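Local coordinates for protein esterase Rv0045c (Mycobacterium tuberculosis, PDB 6WYN) that hydrolyses carboxylic esters, preferring short straight alkyl chains and most active on four-atom chains, as a monomeric serine esterase of the alpha/beta hydrolase superfamily, at residues I86-G91 against G158-R163; G91-H96 against V152-G157; D113-G118 against S134-P139; V176-T181 against S311-Q316; T274-G279 against R318-I323. All blocks are in the same frame, centred on the assembly; numbering follows the deposited sequence.

Contact 1: I86-G91 against G158-R163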
# COMPACT_ATOMS: atom_id res chain seq x y z
N ILE A 86 1.99 10.71 3.38
CA ILE A 86 1.50 9.42 3.91
C ILE A 86 1.37 8.42 2.77
O ILE A 86 0.76 8.78 1.76
CB ILE A 86 0.16 9.65 4.63
CG1 ILE A 86 0.28 10.69 5.73
CG2 ILE A 86 -0.35 8.33 5.14
CD1 ILE A 86 -1.07 11.29 6.13
N PHE A 87 1.86 7.20 2.96
CA PHE A 87 1.77 6.11 1.97
C PHE A 87 0.95 4.98 2.58
O PHE A 87 1.24 4.61 3.75
CB PHE A 87 3.17 5.62 1.61
CG PHE A 87 4.02 6.58 0.82
CD1 PHE A 87 4.84 7.49 1.44
CD2 PHE A 87 4.02 6.52 -0.57
CE1 PHE A 87 5.66 8.35 0.71
CE2 PHE A 87 4.79 7.41 -1.30
CZ PHE A 87 5.62 8.30 -0.67
N LEU A 88 -0.01 4.46 1.82
CA LEU A 88 -0.87 3.33 2.21
C LEU A 88 -0.71 2.22 1.18
O LEU A 88 -1.10 2.44 0.03
CB LEU A 88 -2.32 3.80 2.33
CG LEU A 88 -2.51 5.04 3.22
CD1 LEU A 88 -3.97 5.40 3.32
CD2 LEU A 88 -2.03 4.76 4.65
N HIS A 89 -0.18 1.09 1.60
CA HIS A 89 0.03 -0.11 0.75
C HIS A 89 -1.27 -0.81 0.32
O HIS A 89 -2.40 -0.47 0.76
CB HIS A 89 0.92 -1.08 1.52
CG HIS A 89 0.27 -1.62 2.75
ND1 HIS A 89 -0.64 -2.66 2.69
CD2 HIS A 89 0.45 -1.31 4.06
CE1 HIS A 89 -1.02 -2.94 3.94
NE2 HIS A 89 -0.34 -2.16 4.78
N GLY A 90 -1.11 -1.85 -0.49
CA GLY A 90 -2.25 -2.63 -1.00
C GLY A 90 -2.60 -3.82 -0.11
O GLY A 90 -1.84 -4.19 0.84
N GLY A 91 -3.71 -4.48 -0.44
CA GLY A 91 -3.99 -5.84 0.09
C GLY A 91 -2.79 -6.76 -0.01
O GLY A 91 -2.14 -6.84 -1.11
N GLY A 158 -5.32 2.95 -1.64
CA GLY A 158 -5.87 4.09 -2.39
C GLY A 158 -7.34 4.37 -2.03
O GLY A 158 -7.70 5.57 -1.89
N LEU A 159 -8.15 3.34 -1.87
CA LEU A 159 -9.58 3.51 -1.48
C LEU A 159 -9.64 3.95 -0.00
O LEU A 159 -10.43 4.86 0.32
CB LEU A 159 -10.34 2.20 -1.73
CG LEU A 159 -10.25 1.66 -3.16
CD1 LEU A 159 -11.29 0.60 -3.39
CD2 LEU A 159 -10.42 2.78 -4.17
N THR A 160 -8.71 3.48 0.83
CA THR A 160 -8.59 3.96 2.24
C THR A 160 -8.34 5.46 2.20
O THR A 160 -8.99 6.19 2.95
CB THR A 160 -7.55 3.15 3.02
OG1 THR A 160 -7.99 1.80 2.94
CG2 THR A 160 -7.46 3.58 4.47
N ALA A 161 -7.47 5.92 1.30
CA ALA A 161 -7.13 7.34 1.17
C ALA A 161 -8.36 8.14 0.77
O ALA A 161 -8.52 9.25 1.27
CB ALA A 161 -6.02 7.55 0.19
N ILE A 162 -9.15 7.63 -0.15
CA ILE A 162 -10.38 8.34 -0.57
C ILE A 162 -11.25 8.55 0.68
O ILE A 162 -11.68 9.67 0.89
CB ILE A 162 -11.13 7.56 -1.66
CG1 ILE A 162 -10.39 7.67 -2.99
CG2 ILE A 162 -12.56 8.09 -1.76
CD1 ILE A 162 -10.86 6.70 -4.04
N ARG A 163 -11.50 7.50 1.45
CA ARG A 163 -12.38 7.60 2.64
C ARG A 163 -11.77 8.59 3.65
O ARG A 163 -12.50 9.53 4.09
CB ARG A 163 -12.66 6.23 3.24
CG ARG A 163 -13.72 6.30 4.33
CD ARG A 163 -14.91 7.23 4.07
NE ARG A 163 -15.77 7.36 5.24
CZ ARG A 163 -16.86 8.13 5.33
NH1 ARG A 163 -17.55 8.16 6.46
NH2 ARG A 163 -17.25 8.88 4.30
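L88 packs against T160 and A161 in a small, buried apolar contact between a strand and a helix, where strand 85-88 of the central sheet meets helix 156-167 in the alpha/beta hydrolase core. The touching is done by one branch of the leucine. Torsions of -52° (chi1) and -178° (chi2) extend L88 CD1 toward the helix, where it reaches T160 CG2 at 4.1 Å and A161 CB at 4.3 Å; the leucine and threonine side chains meet at about a right angle. T160 divides its two branches between two tasks: its methyl faces the strand, while OG1 is hydrogen-bonded to L156 O, one turn earlier in the helix. V151, on the adjacent strand 150-154, touches both L88 and A161 and so continues the same layer. Past the strand end, H89 turns its side chain away from the helix. Its ND1 donates to G90 O at 2.7 Å, with the acceptor in the ring plane and an N-H...O angle of 160°, while NE2 accepts from the backbone N of L114. These two bonds fix the rotation of the ring, next to the loop that leads to G91, a substrate-selectivity site. Between strand and helix, cohesion thus comes from methyl packing alone, and the T160 hydroxyl is taken up within its own helix.

Contact 2: G91-H96 against V152-G157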
# COMPACT_ATOMS: atom_id res chain seq x y z
N GLY A 91 -3.71 -4.48 -0.44
CA GLY A 91 -3.99 -5.84 0.09
C GLY A 91 -2.79 -6.76 -0.01
O GLY A 91 -2.14 -6.84 -1.11
N GLY A 92 -2.52 -7.51 1.06
CA GLY A 92 -1.45 -8.51 1.09
C GLY A 92 -0.06 -7.90 1.15
O GLY A 92 0.91 -8.63 0.91
N GLN A 93 0.04 -6.58 1.35
CA GLN A 93 1.36 -5.88 1.41
C GLN A 93 1.64 -5.42 2.86
O GLN A 93 0.85 -5.72 3.74
CB GLN A 93 1.38 -4.71 0.43
CG GLN A 93 1.21 -5.13 -1.03
CD GLN A 93 1.48 -3.99 -1.98
OE1 GLN A 93 1.22 -2.81 -1.68
NE2 GLN A 93 1.89 -4.39 -3.17
N ASN A 94 2.69 -4.64 3.06
CA ASN A 94 2.95 -3.90 4.30
C ASN A 94 3.67 -2.62 3.93
O ASN A 94 3.98 -2.41 2.74
CB ASN A 94 3.73 -4.75 5.32
CG ASN A 94 5.13 -5.05 4.86
OD1 ASN A 94 6.05 -4.27 5.15
ND2 ASN A 94 5.27 -6.15 4.13
N ALA A 95 3.93 -1.80 4.93
CA ALA A 95 4.58 -0.49 4.79
C ALA A 95 5.90 -0.56 4.01
O ALA A 95 6.27 0.45 3.39
CB ALA A 95 4.78 0.09 6.16
N HIS A 96 6.64 -1.66 4.13
CA HIS A 96 7.98 -1.80 3.51
C HIS A 96 7.86 -1.79 1.97
O HIS A 96 8.90 -1.55 1.32
CB HIS A 96 8.70 -3.07 3.95
CG HIS A 96 9.37 -2.96 5.28
ND1 HIS A 96 10.57 -2.32 5.43
CD2 HIS A 96 9.02 -3.43 6.51
CE1 HIS A 96 10.96 -2.40 6.69
NE2 HIS A 96 10.02 -3.06 7.38
N VAL A 152 -0.54 9.03 -0.74
CA VAL A 152 -0.34 8.07 -1.83
C VAL A 152 -0.85 6.74 -1.32
O VAL A 152 -0.32 6.28 -0.31
CB VAL A 152 1.14 7.97 -2.19
CG1 VAL A 152 1.37 6.98 -3.31
CG2 VAL A 152 1.69 9.35 -2.49
N GLY A 153 -1.79 6.14 -2.06
CA GLY A 153 -2.36 4.85 -1.69
C GLY A 153 -2.40 3.92 -2.87
O GLY A 153 -2.95 4.31 -3.94
N MET A 154 -1.95 2.70 -2.67
CA MET A 154 -2.05 1.66 -3.74
C MET A 154 -3.22 0.70 -3.44
O MET A 154 -3.35 0.19 -2.30
CB MET A 154 -0.74 0.89 -3.83
CG MET A 154 -0.73 -0.10 -4.95
SD MET A 154 -0.78 -1.74 -4.23
CE MET A 154 -0.84 -2.78 -5.68
N SER A 155 -4.02 0.39 -4.46
CA SER A 155 -5.14 -0.61 -4.35
C SER A 155 -6.00 -0.38 -3.05
O SER A 155 -6.60 0.67 -2.92
CB SER A 155 -4.63 -2.01 -4.51
OG SER A 155 -5.69 -2.84 -5.00
N LEU A 156 -6.13 -1.33 -2.14
CA LEU A 156 -6.90 -1.11 -0.88
C LEU A 156 -6.49 0.20 -0.18
O LEU A 156 -7.35 0.93 0.29
CB LEU A 156 -6.63 -2.31 0.03
CG LEU A 156 -7.35 -2.33 1.37
CD1 LEU A 156 -8.88 -2.23 1.21
CD2 LEU A 156 -6.98 -3.62 2.10
N GLY A 157 -5.19 0.47 -0.14
CA GLY A 157 -4.64 1.73 0.37
C GLY A 157 -5.19 2.96 -0.31
O GLY A 157 -5.40 3.96 0.39
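The nucleophile elbow of the alpha/beta hydrolase fold, carrying S155, meets the loop after strand 85-88 at two places: Q93 on M154 and G91 on L156. Q93 lays its amide end across the M154 thioether at about a right angle, with Q93 OE1 3.4 Å from M154 SD and Q93 NE2 4.0 Å from M154 CE. M154 reaches it by bending at chi2 (-110°). The amide is held at both ends, OE1 accepting from the backbone N of G90 and NE2 bonding to S311 OG. At the elbow, S155 has a strained backbone (phi 46°, psi -121°) between strand 150-154 and helix 156-167, and its OG is hydrogen-bonded to NE2 of H310 in the probable Ser-His-Asp triad. G153 and G157 carry no side chains, which lets the chain fold back tightly, with a weak bond of 2.9 Å from G157 N to M154 O. Across the contact, L156 CB lies 3.7 Å from G91 N. G91 N and L156 N stand 4.3 Å apart, consistent with the oxyanion hole of this family. Farther along the loop, N94 OD1 accepts from H96 N at 2.9 Å in an Asx turn, the donor standing above the carbonyl plane.

Contact 3: D113-G118 against S134-P139; sequences DLPGHG and SETLAP
Apolar packing joins L114 and P115 to L137 and T136, placing the loop after strand 109-112 against helix 130-144 of the alpha/beta hydrolase domain. L114 CD2 approaches L137 CD1 to 3.8 Å, and the two leucine side chains meet at about a right angle. Although the first bond of the L114 side chain runs past the helix, its far end comes nearer: a chi2 of -178° extends CD1, and CD2, branching off beside it, is the methyl that meets the partner. P115 makes the looser second touch, its ring carbon CG lying 4.4 Å from T136 CG2. That methyl is the nearest T136 atom to the proline, and OG1 is bonded to L132 O within the helix. I73, on strand 73-78, touches P115, T136 and L137 and lines the same seam.

The one aromatic interaction is that of the H117 ring, which meets the ring of H89 edge-to-face.

Polar interactions shape the loop itself. L114 to H117 forms a type II beta turn, closed by a weak bond of 3.0 Å from H117 N to L114 O, with G116 at positive phi. D113 forms a salt bridge with R67. H117 ND1 donates to P115 O at 2.7 Å, with the donor 38° above the carbonyl plane.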
# COMPACT_ATOMS: atom_id res chain seq x y z
N ASP A 113 1.11 0.59 8.23
CA ASP A 113 0.59 -0.79 8.09
C ASP A 113 -0.93 -0.74 8.26
O ASP A 113 -1.38 -0.30 9.31
CB ASP A 113 1.21 -1.77 9.09
CG ASP A 113 2.67 -2.15 8.86
OD1 ASP A 113 3.08 -2.19 7.67
OD2 ASP A 113 3.40 -2.43 9.87
N LEU A 114 -1.69 -1.08 7.22
CA LEU A 114 -3.14 -1.16 7.28
C LEU A 114 -3.51 -2.22 8.32
O LEU A 114 -2.80 -3.19 8.50
CB LEU A 114 -3.72 -1.52 5.90
CG LEU A 114 -3.58 -0.47 4.79
CD1 LEU A 114 -4.26 -1.02 3.57
CD2 LEU A 114 -4.15 0.90 5.18
N PRO A 115 -4.68 -2.10 8.98
CA PRO A 115 -5.21 -3.19 9.79
C PRO A 115 -5.05 -4.51 9.04
O PRO A 115 -5.24 -4.62 7.80
CB PRO A 115 -6.67 -2.78 9.99
CG PRO A 115 -6.61 -1.30 9.99
CD PRO A 115 -5.55 -0.92 8.96
N GLY A 116 -4.67 -5.52 9.78
CA GLY A 116 -4.53 -6.87 9.25
C GLY A 116 -3.24 -7.11 8.53
O GLY A 116 -3.11 -8.16 7.91
N HIS A 117 -2.32 -6.16 8.55
CA HIS A 117 -1.07 -6.21 7.73
C HIS A 117 0.12 -5.68 8.54
O HIS A 117 -0.06 -4.82 9.45
CB HIS A 117 -1.29 -5.34 6.50
CG HIS A 117 -2.38 -5.80 5.59
ND1 HIS A 117 -3.69 -5.39 5.74
CD2 HIS A 117 -2.32 -6.57 4.47
CE1 HIS A 117 -4.41 -5.93 4.77
NE2 HIS A 117 -3.59 -6.67 3.99
N GLY A 118 1.30 -6.12 8.14
CA GLY A 118 2.58 -5.67 8.70
C GLY A 118 2.62 -5.97 10.19
O GLY A 118 2.41 -7.16 10.53
N SER A 134 -10.05 3.40 7.35
CA SER A 134 -10.08 4.86 7.51
C SER A 134 -10.49 5.25 8.95
O SER A 134 -9.95 6.19 9.49
CB SER A 134 -11.01 5.44 6.49
OG SER A 134 -10.87 6.86 6.44
N GLU A 135 -11.50 4.62 9.52
CA GLU A 135 -11.97 4.92 10.90
C GLU A 135 -10.83 4.67 11.91
O GLU A 135 -10.59 5.51 12.72
CB GLU A 135 -13.18 4.05 11.27
CG GLU A 135 -14.47 4.46 10.58
CD GLU A 135 -15.14 5.73 11.10
OE1 GLU A 135 -16.27 6.01 10.64
OE2 GLU A 135 -14.55 6.43 11.96
N THR A 136 -10.16 3.54 11.84
CA THR A 136 -8.99 3.22 12.70
C THR A 136 -7.88 4.28 12.46
O THR A 136 -7.31 4.84 13.45
CB THR A 136 -8.58 1.78 12.44
OG1 THR A 136 -9.72 0.91 12.53
CG2 THR A 136 -7.47 1.34 13.37
N LEU A 137 -7.59 4.62 11.19
CA LEU A 137 -6.36 5.38 10.84
C LEU A 137 -6.50 6.85 11.15
O LEU A 137 -5.49 7.41 11.50
CB LEU A 137 -5.99 5.18 9.36
CG LEU A 137 -5.28 3.88 9.03
CD1 LEU A 137 -5.39 3.54 7.55
CD2 LEU A 137 -3.83 3.98 9.42
N ALA A 138 -7.67 7.47 11.01
CA ALA A 138 -7.74 8.95 11.03
C ALA A 138 -7.13 9.54 12.31
O ALA A 138 -6.32 10.49 12.26
CB ALA A 138 -9.16 9.42 10.83
N PRO A 139 -7.51 9.07 13.51
CA PRO A 139 -6.98 9.67 14.75
C PRO A 139 -5.45 9.44 14.88
O PRO A 139 -4.74 10.26 15.36
CB PRO A 139 -7.72 8.94 15.90
CG PRO A 139 -8.68 7.99 15.26
CD PRO A 139 -8.43 7.96 13.75

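Contact 4: V176-T181 against S311-Q316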
# COMPACT_ATOMS: atom_id res chain seq x y z
N VAL A 176 -2.88 10.64 -4.41
CA VAL A 176 -2.31 9.87 -5.54
C VAL A 176 -2.77 8.44 -5.34
O VAL A 176 -2.42 7.83 -4.31
CB VAL A 176 -0.78 10.00 -5.60
CG1 VAL A 176 -0.25 9.21 -6.77
CG2 VAL A 176 -0.32 11.46 -5.67
N LEU A 177 -3.57 7.95 -6.30
CA LEU A 177 -4.10 6.57 -6.33
C LEU A 177 -3.16 5.74 -7.19
O LEU A 177 -2.96 6.10 -8.41
CB LEU A 177 -5.51 6.56 -6.93
CG LEU A 177 -6.59 7.30 -6.15
CD1 LEU A 177 -7.92 7.14 -6.86
CD2 LEU A 177 -6.73 6.77 -4.73
N VAL A 178 -2.67 4.62 -6.67
CA VAL A 178 -1.83 3.72 -7.50
C VAL A 178 -2.66 2.53 -7.94
O VAL A 178 -2.98 1.66 -7.11
CB VAL A 178 -0.52 3.36 -6.79
CG1 VAL A 178 0.37 2.46 -7.62
CG2 VAL A 178 0.22 4.63 -6.43
N ASP A 179 -2.92 2.47 -9.27
CA ASP A 179 -3.58 1.38 -9.99
C ASP A 179 -4.89 0.95 -9.32
O ASP A 179 -5.13 -0.25 -9.25
CB ASP A 179 -2.62 0.21 -10.19
CG ASP A 179 -2.87 -0.57 -11.49
OD1 ASP A 179 -2.92 0.08 -12.53
OD2 ASP A 179 -3.06 -1.82 -11.44
N VAL A 180 -5.75 1.87 -8.95
CA VAL A 180 -7.08 1.51 -8.42
C VAL A 180 -8.10 2.64 -8.63
O VAL A 180 -7.73 3.81 -8.60
CB VAL A 180 -6.95 1.15 -6.92
CG1 VAL A 180 -6.71 2.40 -6.09
CG2 VAL A 180 -8.17 0.36 -6.43
N THR A 181 -9.36 2.24 -8.73
CA THR A 181 -10.55 3.12 -8.54
C THR A 181 -11.56 2.31 -7.72
O THR A 181 -11.43 1.09 -7.61
CB THR A 181 -11.17 3.56 -9.88
OG1 THR A 181 -11.93 2.44 -10.36
CG2 THR A 181 -10.15 3.96 -10.93
N SER A 311 1.37 -3.42 -8.91
CA SER A 311 2.23 -2.87 -7.83
C SER A 311 3.34 -2.02 -8.44
O SER A 311 4.51 -2.49 -8.58
CB SER A 311 2.74 -3.96 -6.91
OG SER A 311 3.30 -3.34 -5.77
N VAL A 312 2.97 -0.81 -8.83
CA VAL A 312 3.86 0.14 -9.55
C VAL A 312 5.08 0.42 -8.65
O VAL A 312 6.24 0.47 -9.17
CB VAL A 312 3.11 1.43 -9.92
CG1 VAL A 312 4.06 2.36 -10.65
CG2 VAL A 312 1.86 1.19 -10.75
N GLN A 313 4.85 0.56 -7.34
CA GLN A 313 5.96 0.82 -6.39
C GLN A 313 6.95 -0.34 -6.36
O GLN A 313 8.13 -0.09 -5.94
CB GLN A 313 5.43 1.16 -5.00
CG GLN A 313 4.85 -0.03 -4.25
CD GLN A 313 3.37 -0.21 -4.50
OE1 GLN A 313 2.80 0.33 -5.46
NE2 GLN A 313 2.72 -1.00 -3.63
N SER A 314 6.54 -1.55 -6.70
CA SER A 314 7.44 -2.72 -6.77
C SER A 314 8.07 -2.84 -8.16
O SER A 314 9.26 -3.18 -8.25
CB SER A 314 6.73 -4.00 -6.41
OG SER A 314 5.86 -3.78 -5.30
N ASP A 315 7.32 -2.62 -9.23
CA ASP A 315 7.81 -2.94 -10.60
C ASP A 315 8.58 -1.74 -11.17
O ASP A 315 9.54 -1.96 -11.82
CB ASP A 315 6.68 -3.32 -11.53
CG ASP A 315 5.93 -4.57 -11.10
OD1 ASP A 315 6.36 -5.24 -10.13
OD2 ASP A 315 4.86 -4.82 -11.69
N GLN A 316 8.14 -0.51 -10.99
CA GLN A 316 8.82 0.67 -11.58
C GLN A 316 8.92 1.77 -10.54
O GLN A 316 8.41 2.85 -10.73
CB GLN A 316 8.08 1.12 -12.86
CG GLN A 316 8.10 0.11 -14.01
CD GLN A 316 9.48 -0.22 -14.56
OE1 GLN A 316 10.39 0.57 -14.40
NE2 GLN A 316 9.66 -1.40 -15.14
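V178 and V312 make the tight part of this contact, methyl against methyl, where strand 174-178 faces the short helix 312-315. V178 CG1, anti to the backbone N (chi1 -179°), lies 3.7 Å from V312 CG2 and equally near its CB, the two side chains crossing obliquely. Q313 adds a less intimate neighbour. Its chain leaves from between the backbone N and the carbonyl carbon (chi1 72°) and bends at chi2, which brings OE1 to 3.9 Å from V178 CG1. Here the amide is unevenly served: NE2 is hydrogen-bonded to T97 OG1, whereas OE1 is buried with no hydrogen-bonding partner in the model.

The opposite character prevails at the partly exposed S311, S314 and D315, none of which packs on the strand. S311 OG and S314 OG share a hydrogen bond of 2.6 Å, and S311 O accepts from the backbone N of both S314 and D315, winding up the helix start.

D179 follows V178 directly and is the probable triad acid: its OD2 is bonded to H310 ND1 and S281 OG, and its OD1 to the backbone N of G278. Around the valine pair, M154 of strand 150-154 touches V178, S311 and Q313, while helix 317-328 lies close by, with L320 against Q313; strand 273-278 flanks strand 174-178 on the side away from strand 150-154.

Contact 5: T274-G279 against R318-I323; sequences TLVRGG and RALIEI
V276 meets L320 and I323 with no ring, amide or other flat group taking part, so there is neither a face nor an edge to describe, just branched aliphatic ends; from outside the two segments, W98 touches L320. Both methyls of V276 are used. Toward the isoleucine, V276 CG2 lies 4.0 Å from I323 CG2, and V276 CG1, anti to the backbone N (chi1 -180°), meets I323 CD1. Toward the leucine, V276 CG1 lies 4.1 Å from L320 CD1, with CG2 equally near. The valine and isoleucine reach toward each other tip to tip. L320 comes in at a slant: its first bond does not point at the strand, but its end does come nearer, and CD1 reaches both valine methyls. Because I323 presents both CG2 and CD1, it covers the valine from two of its branches. This is plain sheet-to-helix packing of the alpha/beta hydrolase domain. R318 and E322 lie on the outer side of the helix; R318 bonds to the backbone oxygens of E54 and Q55, and E322 pairs with R325. Strand 273-278 runs between strands 174-178 and 299-305; V276 also touches V176 on the former, and helix 317-328, near the C terminus, packs over this part of the sheet.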
# COMPACT_ATOMS: atom_id res chain seq x y z
N THR A 274 -4.82 12.29 -8.50
CA THR A 274 -3.94 11.82 -9.60
C THR A 274 -4.05 10.32 -9.62
O THR A 274 -3.97 9.72 -8.56
CB THR A 274 -2.50 12.31 -9.41
OG1 THR A 274 -2.54 13.74 -9.41
CG2 THR A 274 -1.58 11.80 -10.49
N LEU A 275 -4.14 9.71 -10.78
CA LEU A 275 -4.13 8.24 -10.86
C LEU A 275 -2.83 7.85 -11.52
O LEU A 275 -2.41 8.55 -12.48
CB LEU A 275 -5.35 7.77 -11.66
CG LEU A 275 -5.42 6.29 -12.05
CD1 LEU A 275 -5.57 5.43 -10.80
CD2 LEU A 275 -6.62 6.06 -12.97
N VAL A 276 -2.26 6.74 -11.07
CA VAL A 276 -1.05 6.13 -11.68
C VAL A 276 -1.47 4.73 -12.07
O VAL A 276 -1.79 3.96 -11.12
CB VAL A 276 0.18 6.14 -10.75
CG1 VAL A 276 1.39 5.50 -11.43
CG2 VAL A 276 0.53 7.53 -10.28
N ARG A 277 -1.44 4.40 -13.37
CA ARG A 277 -1.71 3.01 -13.76
C ARG A 277 -0.40 2.32 -14.13
O ARG A 277 0.52 2.97 -14.65
CB ARG A 277 -2.66 2.91 -14.97
CG ARG A 277 -4.13 3.21 -14.68
CD ARG A 277 -5.01 2.96 -15.92
NE ARG A 277 -4.59 1.67 -16.44
CZ ARG A 277 -4.08 1.45 -17.67
NH1 ARG A 277 -4.08 2.43 -18.56
NH2 ARG A 277 -3.58 0.26 -18.00
N GLY A 278 -0.39 1.02 -13.94
CA GLY A 278 0.57 0.11 -14.58
C GLY A 278 0.14 -0.18 -16.00
O GLY A 278 -0.98 -0.65 -16.17
N GLY A 279 0.98 0.17 -16.98
CA GLY A 279 0.80 -0.09 -18.42
C GLY A 279 0.58 -1.55 -18.78
O GLY A 279 -0.13 -1.80 -19.75
N ARG A 318 11.23 3.89 -9.73
CA ARG A 318 11.92 5.12 -10.19
C ARG A 318 10.90 5.97 -10.92
O ARG A 318 10.86 7.20 -10.68
CB ARG A 318 13.17 4.82 -11.03
CG ARG A 318 14.32 4.16 -10.27
CD ARG A 318 15.56 3.84 -11.12
NE ARG A 318 16.52 2.94 -10.46
CZ ARG A 318 17.64 2.42 -11.00
NH1 ARG A 318 17.97 2.68 -12.25
NH2 ARG A 318 18.43 1.63 -10.29
N ALA A 319 10.06 5.36 -11.75
CA ALA A 319 9.05 6.13 -12.52
C ALA A 319 8.02 6.67 -11.51
O ALA A 319 7.62 7.83 -11.60
CB ALA A 319 8.44 5.24 -13.60
N LEU A 320 7.68 5.89 -10.47
CA LEU A 320 6.72 6.41 -9.46
C LEU A 320 7.32 7.57 -8.64
O LEU A 320 6.59 8.53 -8.32
CB LEU A 320 6.22 5.26 -8.57
CG LEU A 320 5.11 5.69 -7.60
CD1 LEU A 320 3.99 6.36 -8.38
CD2 LEU A 320 4.57 4.50 -6.81
N ILE A 321 8.58 7.49 -8.28
CA ILE A 321 9.26 8.60 -7.55
C ILE A 321 9.09 9.91 -8.35
O ILE A 321 8.67 10.94 -7.80
CB ILE A 321 10.72 8.20 -7.27
CG1 ILE A 321 10.82 7.11 -6.20
CG2 ILE A 321 11.52 9.45 -6.87
CD1 ILE A 321 12.08 6.24 -6.31
N GLU A 322 9.34 9.88 -9.66
CA GLU A 322 9.29 11.11 -10.50
C GLU A 322 7.87 11.63 -10.48
O GLU A 322 7.69 12.84 -10.35
CB GLU A 322 9.84 10.85 -11.90
CG GLU A 322 11.37 10.76 -11.93
CD GLU A 322 12.16 11.50 -10.83
OE1 GLU A 322 13.04 10.84 -10.20
OE2 GLU A 322 11.94 12.73 -10.59
N ILE A 323 6.87 10.76 -10.58
CA ILE A 323 5.47 11.26 -10.60
C ILE A 323 5.15 11.86 -9.23
O ILE A 323 4.46 12.89 -9.16
CB ILE A 323 4.47 10.14 -10.93
CG1 ILE A 323 4.60 9.69 -12.38
CG2 ILE A 323 3.06 10.58 -10.58
CD1 ILE A 323 4.12 8.28 -12.60

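From the N terminus, strand 85-88 and the loop after it open contacts 1 and 2, which share G91. Contact 3 closes first, joining the loop after strand 109-112 to helix 130-144; it is nested inside the loop closed by contact 2 at the nucleophile elbow, which is itself nested inside the one closed by contact 1 on helix 156-167. Contacts 4 and 5 follow in series with these three. Their segments alternate, 176-181, 274-279, 311-316, then 318-323, so the two loops cross. Contacts 1, 2, 4 and 5 all reach the one central sheet, tying its neighbouring strands 85-88, 150-154, 174-178 and 273-278 to surrounding helices and loops.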